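Local coordinates for methylmalonate-semialdehyde dehydrogenase (Oceanimonas doudoroffii, PDB 4ZZ7), which catalyses the NAD-dependent, acylating oxidation of methylmalonate semialdehyde as a member of the aldehyde dehydrogenase family, at residues W160-N170 / A465-T475; A274-R282 / F323-H331. All coordinates share one frame; numbering follows the deposited sequence.

Contact 1 of 2, residues W160-N170 / A465-T475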
loop_
_atom_site.group_PDB
_atom_site.type_symbol
_atom_site.label_atom_id
_atom_site.label_comp_id
_atom_site.label_asym_id
_atom_site.label_seq_id
_atom_site.Cartn_x
_atom_site.Cartn_y
_atom_site.Cartn_z
ATOM N N TRP A 160 -7.181 21.939 3.857
ATOM C CA TRP A 160 -6.050 21.157 3.402
ATOM C C TRP A 160 -5.203 20.660 4.551
ATOM O O TRP A 160 -4.626 19.579 4.478
ATOM C CB TRP A 160 -5.166 21.989 2.467
ATOM C CG TRP A 160 -5.737 22.189 1.099
ATOM C CD1 TRP A 160 -6.981 21.839 0.657
ATOM C CD2 TRP A 160 -5.073 22.782 -0.014
ATOM N NE1 TRP A 160 -7.125 22.169 -0.673
ATOM C CE2 TRP A 160 -5.969 22.753 -1.104
ATOM C CE3 TRP A 160 -3.805 23.329 -0.198
ATOM C CZ2 TRP A 160 -5.636 23.242 -2.345
ATOM C CZ3 TRP A 160 -3.477 23.805 -1.424
ATOM C CH2 TRP A 160 -4.386 23.767 -2.492
ATOM N N MET A 161 -5.115 21.457 5.605
ATOM C CA MET A 161 -4.082 21.282 6.613
ATOM C C MET A 161 -4.567 20.660 7.914
ATOM O O MET A 161 -4.138 19.563 8.282
ATOM C CB MET A 161 -3.438 22.641 6.903
ATOM C CG MET A 161 -2.783 23.288 5.692
ATOM S SD MET A 161 -2.053 24.884 6.105
ATOM C CE MET A 161 -1.710 25.547 4.469
ATOM N N PHE A 162 -5.447 21.367 8.612
ATOM C CA PHE A 162 -5.775 20.985 9.986
ATOM C C PHE A 162 -6.692 19.782 10.204
ATOM O O PHE A 162 -6.551 19.101 11.209
ATOM C CB PHE A 162 -6.237 22.185 10.813
ATOM C CG PHE A 162 -7.603 22.705 10.493
ATOM C CD1 PHE A 162 -8.729 22.122 11.049
ATOM C CD2 PHE A 162 -7.754 23.837 9.721
ATOM C CE1 PHE A 162 -9.987 22.646 10.811
ATOM C CE2 PHE A 162 -9.001 24.357 9.467
ATOM C CZ PHE A 162 -10.123 23.769 10.020
ATOM N N PRO A 163 -7.634 19.512 9.288
ATOM C CA PRO A 163 -8.328 18.239 9.449
ATOM C C PRO A 163 -7.324 17.091 9.538
ATOM O O PRO A 163 -7.309 16.377 10.524
ATOM C CB PRO A 163 -9.198 18.151 8.192
ATOM C CG PRO A 163 -9.482 19.565 7.872
ATOM C CD PRO A 163 -8.198 20.292 8.175
ATOM N N MET A 164 -6.449 16.980 8.548
ATOM C CA MET A 164 -5.554 15.823 8.462
ATOM C C MET A 164 -4.511 15.877 9.570
ATOM O O MET A 164 -4.181 14.846 10.156
ATOM C CB MET A 164 -4.857 15.732 7.093
ATOM C CG MET A 164 -3.884 14.551 6.957
ATOM S SD MET A 164 -4.648 12.930 7.167
ATOM C CE MET A 164 -5.546 12.844 5.629
ATOM N N ALA A 165 -3.999 17.070 9.859
ATOM C CA ALA A 165 -2.987 17.219 10.888
ATOM C C ALA A 165 -3.541 16.792 12.242
ATOM O O ALA A 165 -2.879 16.059 12.990
ATOM C CB ALA A 165 -2.494 18.651 10.927
ATOM N N ILE A 166 -4.764 17.228 12.538
ATOM C CA ILE A 166 -5.382 16.959 13.836
ATOM C C ILE A 166 -5.674 15.469 13.967
ATOM O O ILE A 166 -5.285 14.824 14.932
ATOM C CB ILE A 166 -6.657 17.790 14.044
ATOM C CG1 ILE A 166 -6.265 19.240 14.343
ATOM C CG2 ILE A 166 -7.486 17.248 15.191
ATOM C CD1 ILE A 166 -7.387 20.244 14.201
ATOM N N VAL A 167 -6.323 14.909 12.965
ATOM C CA VAL A 167 -6.693 13.507 13.013
ATOM C C VAL A 167 -5.443 12.622 13.103
ATOM O O VAL A 167 -5.514 11.527 13.654
ATOM C CB VAL A 167 -7.589 13.134 11.812
ATOM C CG1 VAL A 167 -6.773 12.646 10.608
ATOM C CG2 VAL A 167 -8.607 12.100 12.223
ATOM N N CYS A 168 -4.310 13.099 12.571
ATOM C CA CYS A 168 -3.011 12.428 12.755
ATOM C C CYS A 168 -2.336 12.500 14.189
ATOM O O CYS A 168 -1.190 12.013 14.395
ATOM C CB CYS A 168 -2.046 12.938 11.699
ATOM S SG CYS A 168 -2.435 12.285 10.070
ATOM N N GLY A 169 -3.039 13.102 15.158
ATOM C CA GLY A 169 -2.590 13.167 16.539
ATOM C C GLY A 169 -1.902 14.460 16.928
ATOM O O GLY A 169 -1.341 14.527 18.013
ATOM N N ASN A 170 -1.942 15.490 16.076
ATOM C CA ASN A 170 -1.284 16.771 16.378
ATOM C C ASN A 170 -2.227 17.821 16.973
ATOM O O ASN A 170 -3.451 17.692 16.946
ATOM C CB ASN A 170 -0.695 17.370 15.105
ATOM C CG ASN A 170 0.313 16.475 14.448
ATOM O OD1 ASN A 170 1.366 16.207 15.017
ATOM N ND2 ASN A 170 0.013 16.019 13.234
ATOM N N ALA A 465 0.658 18.867 -0.657
ATOM C CA ALA A 465 -0.478 19.275 0.166
ATOM C C ALA A 465 -1.593 18.253 0.128
ATOM O O ALA A 465 -1.842 17.623 -0.912
ATOM C CB ALA A 465 -1.011 20.638 -0.256
ATOM N N TYR A 466 -2.207 18.110 1.316
ATOM C CA TYR A 466 -3.362 17.257 1.640
ATOM C C TYR A 466 -3.162 15.837 1.184
ATOM O O TYR A 466 -2.072 15.483 0.813
ATOM C CB TYR A 466 -4.714 17.918 1.239
ATOM C CG TYR A 466 -5.091 18.155 -0.223
ATOM C CD1 TYR A 466 -5.705 17.166 -0.953
ATOM C CD2 TYR A 466 -4.975 19.405 -0.810
ATOM C CE1 TYR A 466 -6.133 17.385 -2.256
ATOM C CE2 TYR A 466 -5.406 19.631 -2.103
ATOM C CZ TYR A 466 -5.983 18.609 -2.831
ATOM O OH TYR A 466 -6.410 18.792 -4.131
ATOM N N GLY A 467 -4.178 14.997 1.266
ATOM C CA GLY A 467 -4.089 13.645 0.703
ATOM C C GLY A 467 -3.127 12.751 1.446
ATOM O O GLY A 467 -2.905 12.973 2.635
ATOM N N PRO A 468 -2.528 11.751 0.742
ATOM C CA PRO A 468 -1.574 10.837 1.392
ATOM C C PRO A 468 -0.281 11.482 1.900
ATOM O O PRO A 468 0.230 11.115 2.974
ATOM C CB PRO A 468 -1.227 9.857 0.283
ATOM C CG PRO A 468 -2.400 9.919 -0.639
ATOM C CD PRO A 468 -2.704 11.376 -0.678
ATOM N N ASP A 469 0.245 12.429 1.142
ATOM C CA ASP A 469 1.455 13.104 1.544
ATOM C C ASP A 469 1.289 13.857 2.831
ATOM O O ASP A 469 2.243 13.949 3.597
ATOM C CB ASP A 469 1.922 14.024 0.445
ATOM C CG ASP A 469 2.529 13.261 -0.706
ATOM O OD1 ASP A 469 2.389 12.032 -0.772
ATOM O OD2 ASP A 469 3.189 13.862 -1.561
ATOM N N ALA A 470 0.091 14.376 3.091
ATOM C CA ALA A 470 -0.151 15.094 4.342
ATOM C C ALA A 470 -0.099 14.153 5.532
ATOM O O ALA A 470 0.307 14.521 6.623
ATOM C CB ALA A 470 -1.475 15.812 4.290
ATOM N N VAL A 471 -0.478 12.915 5.309
ATOM C CA VAL A 471 -0.342 11.907 6.348
ATOM C C VAL A 471 1.129 11.770 6.727
ATOM O O VAL A 471 1.478 11.722 7.899
ATOM C CB VAL A 471 -0.910 10.540 5.915
ATOM C CG1 VAL A 471 -0.651 9.518 7.006
ATOM C CG2 VAL A 471 -2.412 10.639 5.648
ATOM N N ARG A 472 1.979 11.746 5.710
ATOM C CA ARG A 472 3.427 11.638 5.896
ATOM C C ARG A 472 4.113 12.915 6.372
ATOM O O ARG A 472 5.161 12.854 7.055
ATOM C CB ARG A 472 4.087 11.135 4.616
ATOM C CG ARG A 472 3.661 9.723 4.290
ATOM C CD ARG A 472 4.115 8.700 5.330
ATOM N NE ARG A 472 5.513 8.338 5.089
ATOM C CZ ARG A 472 6.572 8.806 5.762
ATOM N NH1 ARG A 472 6.455 9.681 6.790
ATOM N NH2 ARG A 472 7.780 8.388 5.411
ATOM N N PHE A 473 3.539 14.057 6.007
ATOM C CA PHE A 473 4.083 15.327 6.448
ATOM C C PHE A 473 3.708 15.612 7.874
ATOM O O PHE A 473 4.524 16.160 8.612
ATOM C CB PHE A 473 3.625 16.480 5.585
ATOM C CG PHE A 473 4.242 17.785 5.988
ATOM C CD1 PHE A 473 5.555 18.077 5.646
ATOM C CD2 PHE A 473 3.529 18.702 6.739
ATOM C CE1 PHE A 473 6.132 19.272 6.019
ATOM C CE2 PHE A 473 4.103 19.899 7.130
ATOM C CZ PHE A 473 5.402 20.184 6.768
ATOM N N TYR A 474 2.478 15.247 8.250
ATOM C CA TYR A 474 1.988 15.475 9.607
ATOM C C TYR A 474 2.336 14.350 10.573
ATOM O O TYR A 474 1.864 14.352 11.702
ATOM C CB TYR A 474 0.477 15.765 9.611
ATOM C CG TYR A 474 0.115 17.021 8.869
ATOM C CD1 TYR A 474 0.846 18.166 9.033
ATOM C CD2 TYR A 474 -0.982 17.071 8.020
ATOM C CE1 TYR A 474 0.525 19.317 8.355
ATOM C CE2 TYR A 474 -1.314 18.222 7.345
ATOM C CZ TYR A 474 -0.542 19.343 7.523
ATOM O OH TYR A 474 -0.791 20.532 6.885
ATOM N N THR A 475 3.162 13.402 10.156
ATOM C CA THR A 475 3.690 12.418 11.110
ATOM C C THR A 475 5.187 12.208 10.982
ATOM O O THR A 475 5.806 12.661 10.005
ATOM C CB THR A 475 3.040 11.040 10.924
ATOM O OG1 THR A 475 3.410 10.514 9.642
ATOM C CG2 THR A 475 1.517 11.134 11.095
HETATM O O HOH W 1 -8.002 20.788 -3.568
#
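Asn170 ND2 joins the two chain segments by giving both its hydrogens to backbone carbonyls. One goes across to Tyr474 O at 2.9 Å, nearly straight (176°), lying in the carbonyl plane on a lone pair and in the plane of the amide itself. The other turns back to Ala165 O, which also takes Asn170 N from the same face of its plane. With OD1 occupied by Gly143 N, the amide is fixed in its rotation. It sits just past a Schellman motif at Gly169, which ends helix 156-167.

Tyr474 is the largest piece of the interface. Its CG stands anti to the carbonyl carbon, laying the ring flat over Ala165, whose CB sits 3.6 Å from the ring centroid in a CH-pi contact. Met164 CG comes in at the ring edge, and the hydroxyl passes Met161 CB on its way to Ser224 OG. Met164 is bent at both chi2 and chi3, curling SD to 3.5 Å from Val471 CG2 while CG touches Ala470 CB.

At the other end Tyr466 brings CD2 and CE2 over one face of the Trp160 indole, the planes oblique at 49°. A water takes a weak bond from Trp160 NE1 and donates to Tyr466 OH, which also bonds to Pro446 O. Trp160 lines the NAD pocket and touches the cofactor, with Tyr466 backing its indole. The axes of segments 160-167 and 467-473 approach to 9.3 Å and cross at -53°, a helix-on-helix packing within the aldehyde dehydrogenase fold.

Contact 2 of 2, residues A274-R282 / F323-H331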
loop_
_atom_site.group_PDB
_atom_site.type_symbol
_atom_site.label_atom_id
_atom_site.label_comp_id
_atom_site.label_asym_id
_atom_site.label_seq_id
_atom_site.Cartn_x
_atom_site.Cartn_y
_atom_site.Cartn_z
ATOM N N ALA A 274 -12.253 28.151 -15.897
ATOM C CA ALA A 274 -10.863 28.011 -15.478
ATOM C C ALA A 274 -10.046 29.320 -15.501
ATOM O O ALA A 274 -9.146 29.524 -14.671
ATOM C CB ALA A 274 -10.199 26.958 -16.327
ATOM N N ALA A 275 -10.337 30.189 -16.462
ATOM C CA ALA A 275 -9.650 31.464 -16.579
ATOM C C ALA A 275 -10.248 32.522 -15.661
ATOM O O ALA A 275 -9.531 33.173 -14.930
ATOM C CB ALA A 275 -9.683 31.928 -18.022
ATOM N N PHE A 276 -11.568 32.667 -15.702
ATOM C CA PHE A 276 -12.287 33.790 -15.049
ATOM C C PHE A 276 -13.049 33.430 -13.773
ATOM O O PHE A 276 -13.540 34.323 -13.059
ATOM C CB PHE A 276 -13.252 34.410 -16.056
ATOM C CG PHE A 276 -12.625 34.650 -17.374
ATOM C CD1 PHE A 276 -11.599 35.573 -17.484
ATOM C CD2 PHE A 276 -13.008 33.929 -18.493
ATOM C CE1 PHE A 276 -10.983 35.805 -18.703
ATOM C CE2 PHE A 276 -12.387 34.145 -19.720
ATOM C CZ PHE A 276 -11.373 35.084 -19.827
ATOM N N GLY A 277 -13.153 32.134 -13.489
ATOM C CA GLY A 277 -13.733 31.676 -12.234
ATOM C C GLY A 277 -12.969 32.250 -11.072
ATOM O O GLY A 277 -11.773 32.546 -11.183
ATOM N N SER A 278 -13.676 32.450 -9.968
ATOM C CA SER A 278 -13.124 33.134 -8.795
ATOM C C SER A 278 -12.253 34.339 -9.210
ATOM O O SER A 278 -11.205 34.603 -8.602
ATOM C CB SER A 278 -12.357 32.146 -7.880
ATOM O OG SER A 278 -13.209 31.129 -7.363
ATOM N N SER A 279 -12.711 35.050 -10.248
ATOM C CA SER A 279 -12.072 36.263 -10.769
ATOM C C SER A 279 -10.596 36.047 -11.109
ATOM O O SER A 279 -9.780 36.956 -10.944
ATOM C CB SER A 279 -12.225 37.414 -9.775
ATOM O OG SER A 279 -13.528 37.424 -9.208
ATOM N N GLY A 280 -10.263 34.835 -11.575
ATOM C CA GLY A 280 -8.880 34.419 -11.836
ATOM C C GLY A 280 -7.923 34.318 -10.644
ATOM O O GLY A 280 -6.733 34.062 -10.831
ATOM N N GLU A 281 -8.429 34.494 -9.422
ATOM C CA GLU A 281 -7.608 34.598 -8.206
ATOM C C GLU A 281 -7.484 33.222 -7.605
ATOM O O GLU A 281 -8.047 32.931 -6.557
ATOM C CB GLU A 281 -8.277 35.518 -7.176
ATOM C CG GLU A 281 -8.375 37.002 -7.511
ATOM C CD GLU A 281 -9.091 37.768 -6.410
ATOM O OE1 GLU A 281 -10.182 37.326 -6.015
ATOM O OE2 GLU A 281 -8.564 38.793 -5.919
ATOM N N ARG A 282 -6.750 32.379 -8.307
ATOM C CA ARG A 282 -6.741 30.939 -8.079
ATOM C C ARG A 282 -5.366 30.462 -8.554
ATOM O O ARG A 282 -4.888 30.840 -9.631
ATOM C CB ARG A 282 -7.918 30.260 -8.851
ATOM C CG ARG A 282 -8.290 28.827 -8.437
ATOM C CD ARG A 282 -9.785 28.479 -8.536
ATOM N NE ARG A 282 -10.293 28.402 -9.903
ATOM C CZ ARG A 282 -11.587 28.429 -10.266
ATOM N NH1 ARG A 282 -12.574 28.536 -9.371
ATOM N NH2 ARG A 282 -11.908 28.369 -11.562
ATOM N N PHE A 323 -18.499 35.972 -11.691
ATOM C CA PHE A 323 -17.474 36.183 -10.688
ATOM C C PHE A 323 -17.562 37.528 -10.001
ATOM O O PHE A 323 -18.274 38.411 -10.443
ATOM C CB PHE A 323 -16.074 35.902 -11.260
ATOM C CG PHE A 323 -15.747 36.650 -12.510
ATOM C CD1 PHE A 323 -15.998 36.095 -13.753
ATOM C CD2 PHE A 323 -15.157 37.894 -12.446
ATOM C CE1 PHE A 323 -15.677 36.785 -14.908
ATOM C CE2 PHE A 323 -14.826 38.576 -13.596
ATOM C CZ PHE A 323 -15.083 38.025 -14.824
ATOM N N GLY A 324 -16.837 37.649 -8.894
ATOM C CA GLY A 324 -16.891 38.826 -8.033
ATOM C C GLY A 324 -15.745 39.799 -8.213
ATOM O O GLY A 324 -15.047 39.789 -9.223
ATOM N N PRO A 325 -15.539 40.655 -7.222
ATOM C CA PRO A 325 -14.453 41.577 -7.343
ATOM C C PRO A 325 -13.136 40.931 -7.008
ATOM O O PRO A 325 -13.055 39.813 -6.503
ATOM C CB PRO A 325 -14.780 42.648 -6.302
ATOM C CG PRO A 325 -15.543 41.921 -5.232
ATOM C CD PRO A 325 -16.200 40.736 -5.904
ATOM N N VAL A 326 -12.098 41.679 -7.288
ATOM C CA VAL A 326 -10.784 41.337 -6.849
ATOM C C VAL A 326 -10.664 41.714 -5.365
ATOM O O VAL A 326 -11.488 42.431 -4.820
ATOM C CB VAL A 326 -9.774 41.985 -7.804
ATOM C CG1 VAL A 326 -8.825 42.946 -7.083
ATOM C CG2 VAL A 326 -9.093 40.894 -8.637
ATOM N N ILE A 327 -9.647 41.182 -4.718
ATOM C CA ILE A 327 -9.561 41.203 -3.250
ATOM C C ILE A 327 -9.347 42.593 -2.624
ATOM O O ILE A 327 -9.951 42.892 -1.586
ATOM C CB ILE A 327 -8.508 40.157 -2.746
ATOM C CG1 ILE A 327 -8.526 40.007 -1.224
ATOM C CG2 ILE A 327 -7.100 40.520 -3.196
ATOM C CD1 ILE A 327 -9.768 39.351 -0.679
ATOM N N THR A 328 -8.490 43.411 -3.241
ATOM C CA THR A 328 -8.153 44.757 -2.736
ATOM C C THR A 328 -7.988 45.748 -3.869
ATOM O O THR A 328 -7.786 45.359 -5.016
ATOM C CB THR A 328 -6.831 44.782 -1.906
ATOM O OG1 THR A 328 -5.708 44.444 -2.730
ATOM C CG2 THR A 328 -6.887 43.829 -0.707
ATOM N N ARG A 329 -8.045 47.033 -3.525
ATOM C CA ARG A 329 -7.794 48.124 -4.480
ATOM C C ARG A 329 -6.373 48.049 -5.018
ATOM O O ARG A 329 -6.163 48.277 -6.210
ATOM C CB ARG A 329 -8.039 49.490 -3.819
ATOM C CG ARG A 329 -7.615 50.709 -4.650
ATOM C CD ARG A 329 -8.712 51.767 -4.687
ATOM N NE ARG A 329 -9.776 51.388 -5.637
ATOM C CZ ARG A 329 -11.067 51.733 -5.556
ATOM N NH1 ARG A 329 -11.522 52.484 -4.552
ATOM N NH2 ARG A 329 -11.919 51.306 -6.493
ATOM N N GLN A 330 -5.420 47.746 -4.126
ATOM C CA GLN A 330 -4.017 47.551 -4.488
ATOM C C GLN A 330 -3.869 46.430 -5.532
ATOM O O GLN A 330 -3.128 46.574 -6.515
ATOM C CB GLN A 330 -3.183 47.243 -3.241
ATOM C CG GLN A 330 -1.686 47.175 -3.509
ATOM C CD GLN A 330 -0.887 46.790 -2.282
ATOM O OE1 GLN A 330 -1.429 46.238 -1.324
ATOM N NE2 GLN A 330 0.411 47.075 -2.304
ATOM N N HIS A 331 -4.590 45.329 -5.317
ATOM C CA HIS A 331 -4.560 44.193 -6.239
ATOM C C HIS A 331 -5.272 44.496 -7.545
ATOM O O HIS A 331 -4.884 43.984 -8.594
ATOM C CB HIS A 331 -5.155 42.931 -5.612
ATOM C CG HIS A 331 -4.928 41.704 -6.438
ATOM N ND1 HIS A 331 -3.665 41.246 -6.743
ATOM C CD2 HIS A 331 -5.792 40.868 -7.062
ATOM C CE1 HIS A 331 -3.764 40.173 -7.511
ATOM N NE2 HIS A 331 -5.045 39.924 -7.718
#
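Ser279 OG donates to Gly324 O at 2.8 Å, standing well above the carbonyl plane, 62° out of it, instead of on a lone pair. This ties the turn after helix 264-276 to the loop leading into helix 329-344. Further along that loop, Ile327 N meets Glu281 OE2 on the syn side at 2.9 Å, 134° at the hydrogen. Glu281 centres an inverse gamma turn, and its side chain, extended beyond CG (chi2 179°), spans the gap. Thr328 is the N-cap of helix 329-344, its OG1 accepting from His331 N at 3.0 Å, and His331 NE2 bonds to Phe387 O.

Among the apolar and mixed contacts, Phe323 CE1 comes within 3.6 Å of Phe276 CB, and Phe323 CB packs on Ser279 OG. Val326 CG2 and Ile327 CB both lie 3.5 Å from Glu281 OE2, lining the carboxylate with hydrocarbon, and His331 CD2 flanks the same oxygen.

Ile327 also lies beside Phe151 and Arg179 of the NAD site. Around the contact, Phe276 packs against Met304 and Met308 of helix 296-308 and Leu391 of strand 390-396, and Val326 pairs through its backbone with Phe365.

In the fold
Both contacts are buried, but they lie on opposite sides of the chain's centre, about 29 Å apart between centres, and share no helix or strand. Contact 1 joins two helices nearly 300 residues apart in sequence, and contact 2 is nested inside the loop it closes. Contact 1 is mostly aromatic and aliphatic packing, with a side-chain amide fastening one end; contact 2 buries less surface and depends on a hydroxyl and a carboxylate gripping loop backbone. Their relation to the assembly differs too: helix 467-473 forms salt bridges with a second subunit, whereas no other chain touches contact 2. The two flank the NAD site, contact 1 by direct touch through Trp160, contact 2 through Ile327 beside Phe151 and Arg179.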